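Local coordinates for virulence protein STM3117 (Salmonella enterica subsp. enterica serovar Typhimurium, PDB 3HUH) that promotes replication of the bacterium inside host macrophages and may take part in building and modifying the peptidoglycan of the cell wall, at residues V50-N55 with K65-Q70; F40-E43 with S48-T51; V116-A121 with S127-D132; H69-E74 with P82-A87; L59-Q64 with L89-S94. All blocks are in the same frame, centred on the assembly; numbering follows the deposited sequence.

Contacts 1 and 5 are buried, contacts 3 and 4 only partly so, and contact 2 lies on the surface. Contacts 1 and 2 share strand 48-52, with an aromatic ring meeting a lysine in one and a carboxylate holding a backbone N-H in the other. Contacts 1 and 4 share strand 64-70 and lie about 13 Å apart between centres. Contact 5 is purely aromatic and bridges the two four-stranded sheets near the middle of the chain. Contact 3 belongs to the second sheet, where backbone pairing is joined by an arginine-tyrosine bond. Contact 4 ties a turn to a proline-rich loop through proline contacts and one bridging water. All except contact 2 also touch the second subunit.

Contact 1 of 5, residues V50-N55 with K65-Q70; sequences VTFKQN and KINLHQ
The ring of Phe52 carries the ammonium group of Lys65 almost squarely over one face. NZ of Lys65 sits 3.7 Å from the ring centroid and only 11° off the ring normal, a well-centred cation-pi pair. The lysine chain is extended beyond CG, which lets it cover the gap from its own strand to the ring. Asn67 completes the tight part: its OD1 accepts a hydrogen bond from Lys65 NZ at 2.9 Å, in the carbonyl plane and on a lone pair, so the ammonium is fixed from the amide as well as from the ring. The same oxygen also approaches the ring obliquely, with Asn67 OD1 3.2 Å from Phe52 CE2. A chi1 of 68° swings the Phe52 ring across to meet both groups, and Thr119 of the second subunit packs on Phe52 and Lys65. The loose side begins one residue later, where the chain turns away and Lys53, Gln54 and Asn55 are exposed. The two backbones are not neighbours, since the CA atoms of Phe52 and Asn67 are 9.5 Å apart and strand 56-61 runs between them, with Ala58 touching both side chains. Strand 21-31 flanks 64-70 on its far edge, bringing His26 against Lys65 and Asn67, while helix 34-43 packs on Leu68 through Ile34, Thr37 and Ile38.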
# COMPACT_ATOMS: atom_id res chain seq x y z
N VAL A 50 9.41 10.44 -10.43
CA VAL A 50 8.84 11.26 -11.50
C VAL A 50 8.03 12.39 -10.87
O VAL A 50 7.75 12.37 -9.67
CB VAL A 50 7.88 10.47 -12.41
CG1 VAL A 50 8.62 9.34 -13.10
CG2 VAL A 50 6.70 9.95 -11.61
N THR A 51 7.66 13.37 -11.70
CA THR A 51 6.88 14.50 -11.25
C THR A 51 5.61 14.55 -12.09
O THR A 51 5.68 14.65 -13.31
CB THR A 51 7.65 15.82 -11.43
OG1 THR A 51 8.89 15.75 -10.71
CG2 THR A 51 6.83 17.00 -10.89
N PHE A 52 4.46 14.47 -11.43
CA PHE A 52 3.17 14.53 -12.11
C PHE A 52 2.36 15.69 -11.56
O PHE A 52 2.69 16.24 -10.51
CB PHE A 52 2.42 13.20 -11.95
CG PHE A 52 1.95 12.92 -10.55
CD1 PHE A 52 0.64 13.20 -10.18
CD2 PHE A 52 2.81 12.36 -9.61
CE1 PHE A 52 0.18 12.92 -8.89
CE2 PHE A 52 2.36 12.07 -8.31
CZ PHE A 52 1.04 12.35 -7.96
N LYS A 53 1.29 16.06 -12.26
CA LYS A 53 0.46 17.17 -11.83
C LYS A 53 1.33 18.40 -11.58
O LYS A 53 1.14 19.12 -10.60
CB LYS A 53 -0.33 16.82 -10.57
CG LYS A 53 -1.79 16.48 -10.83
CD LYS A 53 -1.95 15.29 -11.76
CE LYS A 53 -3.41 15.00 -12.05
NZ LYS A 53 -4.07 16.07 -12.85
N GLN A 54 2.30 18.61 -12.46
CA GLN A 54 3.23 19.74 -12.41
C GLN A 54 4.28 19.79 -11.31
O GLN A 54 5.43 20.15 -11.57
CB GLN A 54 2.45 21.06 -12.39
CG GLN A 54 3.36 22.29 -12.32
CD GLN A 54 2.59 23.59 -12.16
OE1 GLN A 54 1.86 23.80 -11.19
NE2 GLN A 54 2.77 24.49 -13.13
N ASN A 55 3.91 19.45 -10.08
CA ASN A 55 4.86 19.54 -8.97
C ASN A 55 4.80 18.44 -7.92
O ASN A 55 5.39 18.57 -6.85
CB ASN A 55 4.67 20.89 -8.26
CG ASN A 55 3.23 21.12 -7.86
OD1 ASN A 55 2.49 20.17 -7.58
ND2 ASN A 55 2.81 22.38 -7.82
N LYS A 65 2.80 2.48 -8.48
CA LYS A 65 3.57 3.62 -8.03
C LYS A 65 3.22 4.02 -6.61
O LYS A 65 2.18 3.63 -6.08
CB LYS A 65 3.38 4.83 -8.97
CG LYS A 65 2.02 5.52 -8.92
CD LYS A 65 2.09 6.87 -9.65
CE LYS A 65 0.73 7.55 -9.73
NZ LYS A 65 0.90 9.02 -9.88
N ILE A 66 4.12 4.77 -5.99
CA ILE A 66 3.91 5.28 -4.65
C ILE A 66 3.96 6.80 -4.76
O ILE A 66 4.98 7.37 -5.15
CB ILE A 66 5.00 4.80 -3.68
CG1 ILE A 66 4.80 3.30 -3.40
CG2 ILE A 66 4.95 5.60 -2.38
CD1 ILE A 66 5.90 2.69 -2.58
N ASN A 67 2.85 7.45 -4.45
CA ASN A 67 2.81 8.91 -4.49
C ASN A 67 3.35 9.40 -3.16
O ASN A 67 3.12 8.78 -2.11
CB ASN A 67 1.39 9.42 -4.70
CG ASN A 67 0.89 9.20 -6.11
OD1 ASN A 67 1.68 9.18 -7.06
ND2 ASN A 67 -0.42 9.05 -6.26
N LEU A 68 4.06 10.51 -3.19
CA LEU A 68 4.63 11.06 -1.97
C LEU A 68 3.98 12.37 -1.57
O LEU A 68 3.68 13.21 -2.42
CB LEU A 68 6.14 11.28 -2.14
CG LEU A 68 6.96 10.05 -2.54
CD1 LEU A 68 8.41 10.45 -2.75
CD2 LEU A 68 6.84 8.97 -1.47
N HIS A 69 3.74 12.52 -0.27
CA HIS A 69 3.21 13.76 0.31
C HIS A 69 4.23 14.16 1.37
O HIS A 69 4.62 13.33 2.20
CB HIS A 69 1.88 13.56 1.04
CG HIS A 69 0.67 13.48 0.17
ND1 HIS A 69 0.73 13.48 -1.21
CD2 HIS A 69 -0.64 13.37 0.49
CE1 HIS A 69 -0.49 13.38 -1.70
NE2 HIS A 69 -1.34 13.31 -0.69
N GLN A 70 4.67 15.41 1.36
CA GLN A 70 5.61 15.84 2.38
C GLN A 70 4.80 16.51 3.49
O GLN A 70 3.80 17.18 3.22
CB GLN A 70 6.63 16.81 1.80
CG GLN A 70 7.67 17.31 2.80
CD GLN A 70 8.84 17.98 2.11
OE1 GLN A 70 9.70 17.32 1.54
NE2 GLN A 70 8.88 19.31 2.17

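Contact 2 of 5, residues F40-E43 with S48-T51; sequences FYEE and SAVT
This is a surface contact between a helix and the edge of a sheet: the carboxylate of Glu42, near the C-terminal end of helix 34-43, takes the backbone N-H of Ala49 at the start of strand 48-52. The bond from Ala49 N to Glu42 OE2 is 2.9 Å long and close to straight, at 168°. It meets the oxygen on its anti side, with the nitrogen somewhat out of the carboxylate plane. Glu42 gets there on a chain stretched out from CG onward, which carries the acid group over the step from helix to strand. The methyl of Ala49 lies next to the same oxygen, CB being 3.4 Å from Glu42 OE2. Strand 48-52 is outermost in its sheet within this chain. Ser48 and Val50 bond through their backbones to Ile60 and Ala58 of strand 56-61, whereas the N-H of Ala49, between them, turns to the other edge. Tyr41, one residue before Glu42, adds a backbone bond to Phe47. The chemistry thus implies that an edge N-H without a strand partner here is satisfied by an acid side chain, whose negative charge would be expected to strengthen the bond.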
# COMPACT_ATOMS: atom_id res chain seq x y z
N PHE A 40 16.42 7.17 -1.06
CA PHE A 40 16.36 5.82 -0.52
C PHE A 40 15.70 4.84 -1.50
O PHE A 40 16.29 3.80 -1.85
CB PHE A 40 15.59 5.79 0.80
CG PHE A 40 15.40 4.41 1.36
CD1 PHE A 40 16.43 3.77 2.04
CD2 PHE A 40 14.19 3.73 1.19
CE1 PHE A 40 16.26 2.48 2.56
CE2 PHE A 40 14.00 2.44 1.70
CZ PHE A 40 15.04 1.81 2.39
N TYR A 41 14.50 5.17 -1.97
CA TYR A 41 13.81 4.26 -2.88
C TYR A 41 14.50 4.08 -4.23
O TYR A 41 14.45 3.00 -4.81
CB TYR A 41 12.34 4.68 -3.05
CG TYR A 41 11.51 4.32 -1.83
CD1 TYR A 41 11.36 5.21 -0.77
CD2 TYR A 41 10.92 3.05 -1.71
CE1 TYR A 41 10.67 4.85 0.39
CE2 TYR A 41 10.23 2.68 -0.56
CZ TYR A 41 10.11 3.58 0.49
OH TYR A 41 9.44 3.19 1.63
N GLU A 42 15.16 5.12 -4.72
CA GLU A 42 15.86 4.98 -5.98
C GLU A 42 17.15 4.17 -5.81
O GLU A 42 17.36 3.18 -6.51
CB GLU A 42 16.21 6.35 -6.59
CG GLU A 42 15.01 7.12 -7.12
CD GLU A 42 15.41 8.22 -8.10
OE1 GLU A 42 16.39 8.94 -7.82
OE2 GLU A 42 14.73 8.36 -9.14
N GLU A 43 17.98 4.55 -4.85
CA GLU A 43 19.26 3.87 -4.64
C GLU A 43 19.17 2.46 -4.08
O GLU A 43 19.93 1.58 -4.50
CB GLU A 43 20.17 4.72 -3.74
CG GLU A 43 20.34 6.15 -4.22
CD GLU A 43 21.45 6.90 -3.51
OE1 GLU A 43 21.59 6.75 -2.27
OE2 GLU A 43 22.18 7.65 -4.18
N SER A 48 11.98 4.53 -9.62
CA SER A 48 12.28 5.71 -10.44
C SER A 48 11.34 6.86 -10.09
O SER A 48 10.13 6.74 -10.23
CB SER A 48 12.15 5.38 -11.93
OG SER A 48 13.06 4.36 -12.31
N ALA A 49 11.91 7.98 -9.66
CA ALA A 49 11.11 9.14 -9.30
C ALA A 49 10.64 9.95 -10.51
O ALA A 49 11.38 10.11 -11.49
CB ALA A 49 11.89 10.05 -8.34
N VAL A 50 9.41 10.44 -10.43
CA VAL A 50 8.84 11.26 -11.50
C VAL A 50 8.03 12.39 -10.87
O VAL A 50 7.75 12.37 -9.67
CB VAL A 50 7.88 10.47 -12.41
CG1 VAL A 50 8.62 9.34 -13.10
CG2 VAL A 50 6.70 9.95 -11.61
N THR A 51 7.66 13.37 -11.70
CA THR A 51 6.88 14.50 -11.25
C THR A 51 5.61 14.55 -12.09
O THR A 51 5.68 14.65 -13.31
CB THR A 51 7.65 15.82 -11.43
OG1 THR A 51 8.89 15.75 -10.71
CG2 THR A 51 6.83 17.00 -10.89

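Contact 3 of 5, residues V116-A121 with S127-D132; sequences VERTGA and SIYIRD
Val116 and Ser127 form an antiparallel hydrogen-bonded pair in the beta hairpin of strands 116-120 and 123-131. Both bonds of the pair are well formed: Val116 N to Ser127 O is 2.9 Å, and Ser127 N to Val116 O is 2.8 Å and nearly linear at 173°. The short segments run at 98° to each other, so beyond Ser127 the second strand swings away. Arg118 and Tyr129 still meet, by their side chains. NE of Arg118 donates to Tyr129 OH at 2.8 Å, coming in at the edge of the ring, with the guanidinium and ring planes 67° apart. A bend in the arginine chain just beyond CG folds NE back to the hydroxyl. The guanidinium has a second anchor, since NH2 forms a salt bridge with Glu113 OE1. The hydroxyl of Ser127 is satisfied from the neighbouring strand, by Ser141 OG and Glu139 OE2, and what it offers Arg118 is packing, with OG 3.6 Å from Arg118 CG. Pro77 of the second subunit packs on both Arg118 and Tyr129. Over one face of the Arg118 guanidinium lies CG1 of Val116, 3.8 Å above the plane and towards its rim.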
# COMPACT_ATOMS: atom_id res chain seq x y z
N VAL A 116 13.69 -14.71 6.35
CA VAL A 116 12.80 -15.61 7.06
C VAL A 116 11.57 -15.91 6.22
O VAL A 116 11.10 -15.06 5.46
CB VAL A 116 12.34 -15.00 8.40
CG1 VAL A 116 11.51 -16.01 9.18
CG2 VAL A 116 13.54 -14.58 9.23
N GLU A 117 11.07 -17.13 6.35
CA GLU A 117 9.90 -17.57 5.60
C GLU A 117 8.64 -16.87 6.10
O GLU A 117 8.42 -16.76 7.30
CB GLU A 117 9.74 -19.09 5.77
CG GLU A 117 10.98 -19.88 5.38
CD GLU A 117 10.80 -21.37 5.60
OE1 GLU A 117 9.77 -21.92 5.16
OE2 GLU A 117 11.70 -21.99 6.21
N ARG A 118 7.81 -16.41 5.17
CA ARG A 118 6.56 -15.74 5.51
C ARG A 118 5.48 -16.23 4.57
O ARG A 118 5.74 -16.98 3.64
CB ARG A 118 6.70 -14.22 5.38
CG ARG A 118 7.72 -13.57 6.30
CD ARG A 118 7.43 -13.84 7.76
NE ARG A 118 8.13 -12.90 8.64
CZ ARG A 118 8.49 -13.18 9.88
NH1 ARG A 118 8.23 -14.37 10.40
NH2 ARG A 118 9.11 -12.26 10.62
N THR A 119 4.25 -15.78 4.80
CA THR A 119 3.14 -16.18 3.94
C THR A 119 2.80 -15.05 2.98
O THR A 119 2.41 -13.97 3.40
CB THR A 119 1.89 -16.50 4.76
OG1 THR A 119 1.50 -15.35 5.51
CG2 THR A 119 2.17 -17.65 5.72
N GLY A 120 2.97 -15.31 1.69
CA GLY A 120 2.66 -14.31 0.69
C GLY A 120 1.19 -14.39 0.32
O GLY A 120 0.47 -15.29 0.78
N ALA A 121 0.73 -13.47 -0.51
CA ALA A 121 -0.66 -13.48 -0.93
C ALA A 121 -1.04 -14.78 -1.64
O ALA A 121 -2.15 -15.28 -1.47
CB ALA A 121 -0.93 -12.29 -1.85
N SER A 127 11.42 -13.54 3.15
CA SER A 127 11.44 -12.09 3.34
C SER A 127 12.62 -11.53 4.11
O SER A 127 13.14 -12.15 5.03
CB SER A 127 10.17 -11.64 4.06
OG SER A 127 9.00 -12.00 3.36
N ILE A 128 13.00 -10.32 3.73
CA ILE A 128 14.06 -9.58 4.39
C ILE A 128 13.39 -8.25 4.73
O ILE A 128 12.64 -7.71 3.91
CB ILE A 128 15.28 -9.37 3.46
CG1 ILE A 128 16.44 -8.78 4.26
CG2 ILE A 128 14.90 -8.48 2.29
CD1 ILE A 128 16.98 -9.71 5.33
N TYR A 129 13.61 -7.74 5.94
CA TYR A 129 12.99 -6.49 6.37
C TYR A 129 13.99 -5.38 6.62
O TYR A 129 15.03 -5.60 7.25
CB TYR A 129 12.21 -6.69 7.67
CG TYR A 129 11.05 -7.66 7.62
CD1 TYR A 129 9.74 -7.19 7.52
CD2 TYR A 129 11.26 -9.03 7.75
CE1 TYR A 129 8.66 -8.07 7.56
CE2 TYR A 129 10.19 -9.92 7.79
CZ TYR A 129 8.90 -9.43 7.70
OH TYR A 129 7.83 -10.30 7.77
N ILE A 130 13.66 -4.19 6.14
CA ILE A 130 14.49 -3.00 6.36
C ILE A 130 13.52 -1.86 6.64
O ILE A 130 12.30 -2.04 6.60
CB ILE A 130 15.38 -2.64 5.14
CG1 ILE A 130 14.51 -2.41 3.90
CG2 ILE A 130 16.39 -3.75 4.90
CD1 ILE A 130 15.28 -1.98 2.68
N ARG A 131 14.06 -0.68 6.93
CA ARG A 131 13.21 0.47 7.19
C ARG A 131 13.62 1.62 6.30
O ARG A 131 14.80 1.78 5.99
CB ARG A 131 13.30 0.92 8.64
CG ARG A 131 12.60 -0.02 9.61
CD ARG A 131 12.54 0.55 11.01
NE ARG A 131 12.03 -0.46 11.94
CZ ARG A 131 10.77 -0.87 11.99
NH1 ARG A 131 9.86 -0.36 11.17
NH2 ARG A 131 10.43 -1.82 12.85
N ASP A 132 12.65 2.42 5.88
CA ASP A 132 12.98 3.56 5.04
C ASP A 132 13.32 4.74 5.96
O ASP A 132 13.29 4.60 7.19
CB ASP A 132 11.84 3.88 4.05
CG ASP A 132 10.63 4.56 4.68
OD1 ASP A 132 10.58 4.75 5.91
OD2 ASP A 132 9.72 4.91 3.90

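Contact 4 of 5, residues H69-E74 with P82-A87; sequences HQQEME and PTPGSA
Gln71 and Pro84 reach for each other from opposite directions, so that the proline ring points its CG at the flat of the glutamine amide. Pro84 CG is 3.3 Å from Gln71 CD and just as near to NE2, with the oxygen a little farther away, so it stands over the amide rather than beside it. Gln71 delivers the amide on a chain that runs out straight past CG. The second pair is set differently: Glu74 crosses Pro82 at a slant, and its OE2 touches the ring carbon CB of Pro82 at 3.3 Å. No direct hydrogen bond joins the two segments. One water does the polar work, accepting from Gln71 NE2 at 3.2 Å and donating both to Glu74 OE1 at 2.8 Å and to Pro82 O at 3.0 Å. Each segment is shaped by a type II turn, Gln70 to Met73 and Thr83 to Ser86. In the second turn Thr83 O takes the hydroxyl of Ser86 at 2.7 Å from OG as well as the backbone N-H of Ser86. Arg81 of the second subunit packs against Pro84, and Ser80 of that subunit bonds to Gly85 O, so the loop also serves the dimer. Chemically, the carboxylate of Glu74 is shared: OE1 and Gln71 NE2 hold the water, while OE2 forms a salt bridge with Lys78. The prolines lie against these polar ends themselves, one over the amide and one beside a carboxylate oxygen, and offer them C-H contact but no hydrogen bond.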
# COMPACT_ATOMS: atom_id res chain seq x y z
N HIS A 69 3.74 12.52 -0.27
CA HIS A 69 3.21 13.76 0.31
C HIS A 69 4.23 14.16 1.37
O HIS A 69 4.62 13.33 2.20
CB HIS A 69 1.88 13.56 1.04
CG HIS A 69 0.67 13.48 0.17
ND1 HIS A 69 0.73 13.48 -1.21
CD2 HIS A 69 -0.64 13.37 0.49
CE1 HIS A 69 -0.49 13.38 -1.70
NE2 HIS A 69 -1.34 13.31 -0.69
N GLN A 70 4.67 15.41 1.36
CA GLN A 70 5.61 15.84 2.38
C GLN A 70 4.80 16.51 3.49
O GLN A 70 3.80 17.18 3.22
CB GLN A 70 6.63 16.81 1.80
CG GLN A 70 7.67 17.31 2.80
CD GLN A 70 8.84 17.98 2.11
OE1 GLN A 70 9.70 17.32 1.54
NE2 GLN A 70 8.88 19.31 2.17
N GLN A 71 5.21 16.33 4.73
CA GLN A 71 4.48 16.97 5.82
C GLN A 71 4.45 18.47 5.58
O GLN A 71 5.41 19.05 5.06
CB GLN A 71 5.14 16.66 7.16
CG GLN A 71 5.02 15.19 7.55
CD GLN A 71 5.55 14.92 8.94
OE1 GLN A 71 6.75 15.03 9.19
NE2 GLN A 71 4.66 14.58 9.86
N GLU A 72 3.33 19.08 5.96
CA GLU A 72 3.09 20.52 5.82
C GLU A 72 2.64 20.89 4.42
O GLU A 72 2.33 22.05 4.14
CB GLU A 72 4.33 21.32 6.22
CG GLU A 72 4.75 21.09 7.67
CD GLU A 72 3.64 21.41 8.66
OE1 GLU A 72 3.24 22.59 8.75
OE2 GLU A 72 3.17 20.49 9.35
N MET A 73 2.61 19.92 3.51
CA MET A 73 2.10 20.17 2.17
C MET A 73 1.47 18.91 1.57
O MET A 73 1.72 18.54 0.43
CB MET A 73 3.18 20.76 1.24
CG MET A 73 4.37 19.90 0.90
SD MET A 73 5.57 20.88 -0.09
CE MET A 73 4.58 21.32 -1.54
N GLU A 74 0.63 18.28 2.38
CA GLU A 74 -0.08 17.06 1.98
C GLU A 74 -1.33 17.41 1.16
O GLU A 74 -2.19 18.16 1.61
CB GLU A 74 -0.48 16.28 3.23
CG GLU A 74 0.70 15.93 4.12
CD GLU A 74 0.30 15.50 5.52
OE1 GLU A 74 1.20 15.32 6.37
OE2 GLU A 74 -0.91 15.35 5.77
N PRO A 82 -2.55 11.16 8.56
CA PRO A 82 -1.29 11.05 7.79
C PRO A 82 -0.15 10.95 8.79
O PRO A 82 0.04 11.84 9.61
CB PRO A 82 -1.26 12.35 7.00
CG PRO A 82 -2.71 12.71 6.86
CD PRO A 82 -3.24 12.41 8.23
N THR A 83 0.63 9.88 8.70
CA THR A 83 1.70 9.66 9.65
C THR A 83 2.97 9.06 9.06
O THR A 83 2.96 7.95 8.53
CB THR A 83 1.21 8.71 10.78
OG1 THR A 83 0.01 9.24 11.37
CG2 THR A 83 2.29 8.54 11.85
N PRO A 84 4.10 9.78 9.15
CA PRO A 84 5.34 9.23 8.61
C PRO A 84 5.71 8.00 9.44
O PRO A 84 5.55 8.00 10.66
CB PRO A 84 6.34 10.37 8.81
CG PRO A 84 5.48 11.59 8.67
CD PRO A 84 4.26 11.21 9.49
N GLY A 85 6.18 6.94 8.77
CA GLY A 85 6.57 5.73 9.47
C GLY A 85 5.44 4.78 9.85
O GLY A 85 5.65 3.84 10.61
N SER A 86 4.25 5.01 9.31
CA SER A 86 3.09 4.18 9.60
C SER A 86 2.84 3.08 8.57
O SER A 86 1.92 2.27 8.72
CB SER A 86 1.83 5.04 9.72
OG SER A 86 1.51 5.68 8.49
N ALA A 87 3.66 3.04 7.51
CA ALA A 87 3.49 2.03 6.47
C ALA A 87 4.26 0.75 6.76
O ALA A 87 5.34 0.77 7.34
CB ALA A 87 3.91 2.60 5.12
O HOH W 1 1.66 14.22 8.85

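Contact 5 of 5, residues L59-Q64 with L89-S94; sequences LIFGAQ and LCFITS
Residues 59-64 form the end of one strand and a tight two-residue hairpin turn, while 89-94 run along a strand of the other sheet; the two sheets are those of the glyoxalase/VOC fold. The turn is closed by a pair of backbone bonds, Phe61 N to Gln64 O at 3.3 Å and Gln64 N to Phe61 O at 2.9 Å. Gly62 makes the sharp corner with a positive phi of 52°, a value that favours glycine. Across the gap the backbones stay well apart, and the CA atoms of Phe61 and Phe91 are 10.0 Å from each other, so only side chains can bridge it. They do so as a T-shaped pair: the edge of Phe91 is directed at the face of Phe61, with centroids 5.3 Å apart and planes at 90°. Phe61 swings its ring inward with chi1 63°. Phe47 stacks on Phe61 and meets Phe91 edge-to-face, making a three-ring cluster, and Ile66 touches both rings of the pair. The strand bearing Phe91 pairs in antiparallel fashion with a strand of the second subunit, so its sheet runs on across the dimer interface. Gln64 at the turn bridges as well, donating from NE2 to Ile24 O of its own chain and accepting at OE1 from Ile24 N of the second subunit. Between the two rings the approach is off-centre: CE1 of Phe91 comes nearest to CZ of Phe61, at 3.6 Å, and lies 3.9 Å from Phe61 CE1.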
# COMPACT_ATOMS: atom_id res chain seq x y z
N LEU A 59 7.04 7.54 -7.09
CA LEU A 59 8.09 6.56 -7.31
C LEU A 59 7.45 5.44 -8.10
O LEU A 59 6.52 4.79 -7.64
CB LEU A 59 8.62 6.03 -5.98
CG LEU A 59 9.44 7.04 -5.17
CD1 LEU A 59 9.53 6.58 -3.73
CD2 LEU A 59 10.82 7.20 -5.79
N ILE A 60 7.95 5.26 -9.32
CA ILE A 60 7.45 4.25 -10.24
C ILE A 60 8.19 2.92 -10.08
O ILE A 60 9.41 2.90 -9.94
CB ILE A 60 7.64 4.71 -11.71
CG1 ILE A 60 7.02 6.09 -11.91
CG2 ILE A 60 7.10 3.67 -12.66
CD1 ILE A 60 5.56 6.18 -11.56
N PHE A 61 7.45 1.82 -10.09
CA PHE A 61 8.03 0.48 -10.03
C PHE A 61 7.01 -0.48 -10.62
O PHE A 61 5.81 -0.34 -10.38
CB PHE A 61 8.39 0.09 -8.58
CG PHE A 61 7.22 0.00 -7.66
CD1 PHE A 61 6.54 -1.20 -7.48
CD2 PHE A 61 6.80 1.13 -6.96
CE1 PHE A 61 5.46 -1.28 -6.62
CE2 PHE A 61 5.71 1.05 -6.09
CZ PHE A 61 5.04 -0.15 -5.92
N GLY A 62 7.48 -1.44 -11.40
CA GLY A 62 6.56 -2.37 -12.04
C GLY A 62 5.50 -1.56 -12.76
O GLY A 62 5.82 -0.61 -13.48
N ALA A 63 4.24 -1.92 -12.56
CA ALA A 63 3.13 -1.21 -13.17
C ALA A 63 2.32 -0.52 -12.08
O ALA A 63 1.11 -0.33 -12.19
CB ALA A 63 2.24 -2.19 -13.93
N GLN A 64 3.01 -0.12 -11.01
CA GLN A 64 2.37 0.55 -9.89
C GLN A 64 3.20 1.76 -9.52
O GLN A 64 4.19 2.06 -10.19
CB GLN A 64 2.27 -0.41 -8.70
CG GLN A 64 1.39 -1.65 -8.94
CD GLN A 64 1.49 -2.71 -7.83
OE1 GLN A 64 2.57 -3.25 -7.58
NE2 GLN A 64 0.37 -3.00 -7.18
N LEU A 89 4.85 -2.36 4.22
CA LEU A 89 4.67 -2.83 2.85
C LEU A 89 5.58 -3.97 2.43
O LEU A 89 6.74 -4.02 2.83
CB LEU A 89 4.91 -1.67 1.88
CG LEU A 89 4.39 -0.28 2.26
CD1 LEU A 89 4.90 0.74 1.26
CD2 LEU A 89 2.87 -0.29 2.30
N CYS A 90 5.06 -4.85 1.58
CA CYS A 90 5.85 -5.96 1.08
C CYS A 90 5.96 -5.87 -0.44
O CYS A 90 4.95 -5.77 -1.14
CB CYS A 90 5.21 -7.30 1.45
SG CYS A 90 6.08 -8.71 0.71
N PHE A 91 7.20 -5.91 -0.92
CA PHE A 91 7.47 -5.83 -2.35
C PHE A 91 8.07 -7.15 -2.82
O PHE A 91 8.93 -7.72 -2.14
CB PHE A 91 8.48 -4.72 -2.64
CG PHE A 91 7.96 -3.34 -2.35
CD1 PHE A 91 7.06 -2.73 -3.21
CD2 PHE A 91 8.35 -2.67 -1.20
CE1 PHE A 91 6.56 -1.46 -2.93
CE2 PHE A 91 7.86 -1.40 -0.91
CZ PHE A 91 6.97 -0.79 -1.77
N ILE A 92 7.61 -7.65 -3.96
CA ILE A 92 8.15 -8.89 -4.50
C ILE A 92 9.30 -8.57 -5.43
O ILE A 92 9.21 -7.67 -6.27
CB ILE A 92 7.10 -9.69 -5.31
CG1 ILE A 92 5.92 -10.07 -4.41
CG2 ILE A 92 7.76 -10.93 -5.91
CD1 ILE A 92 6.30 -10.87 -3.18
N THR A 93 10.39 -9.31 -5.28
CA THR A 93 11.56 -9.13 -6.12
C THR A 93 11.78 -10.39 -6.95
O THR A 93 11.39 -11.49 -6.53
CB THR A 93 12.83 -8.87 -5.29
OG1 THR A 93 13.94 -8.65 -6.18
CG2 THR A 93 13.15 -10.06 -4.39
N SER A 94 12.38 -10.23 -8.12
CA SER A 94 12.68 -11.35 -9.00
C SER A 94 14.17 -11.68 -8.85
O SER A 94 14.69 -12.62 -9.46
CB SER A 94 12.35 -11.00 -10.46
OG SER A 94 12.95 -9.78 -10.85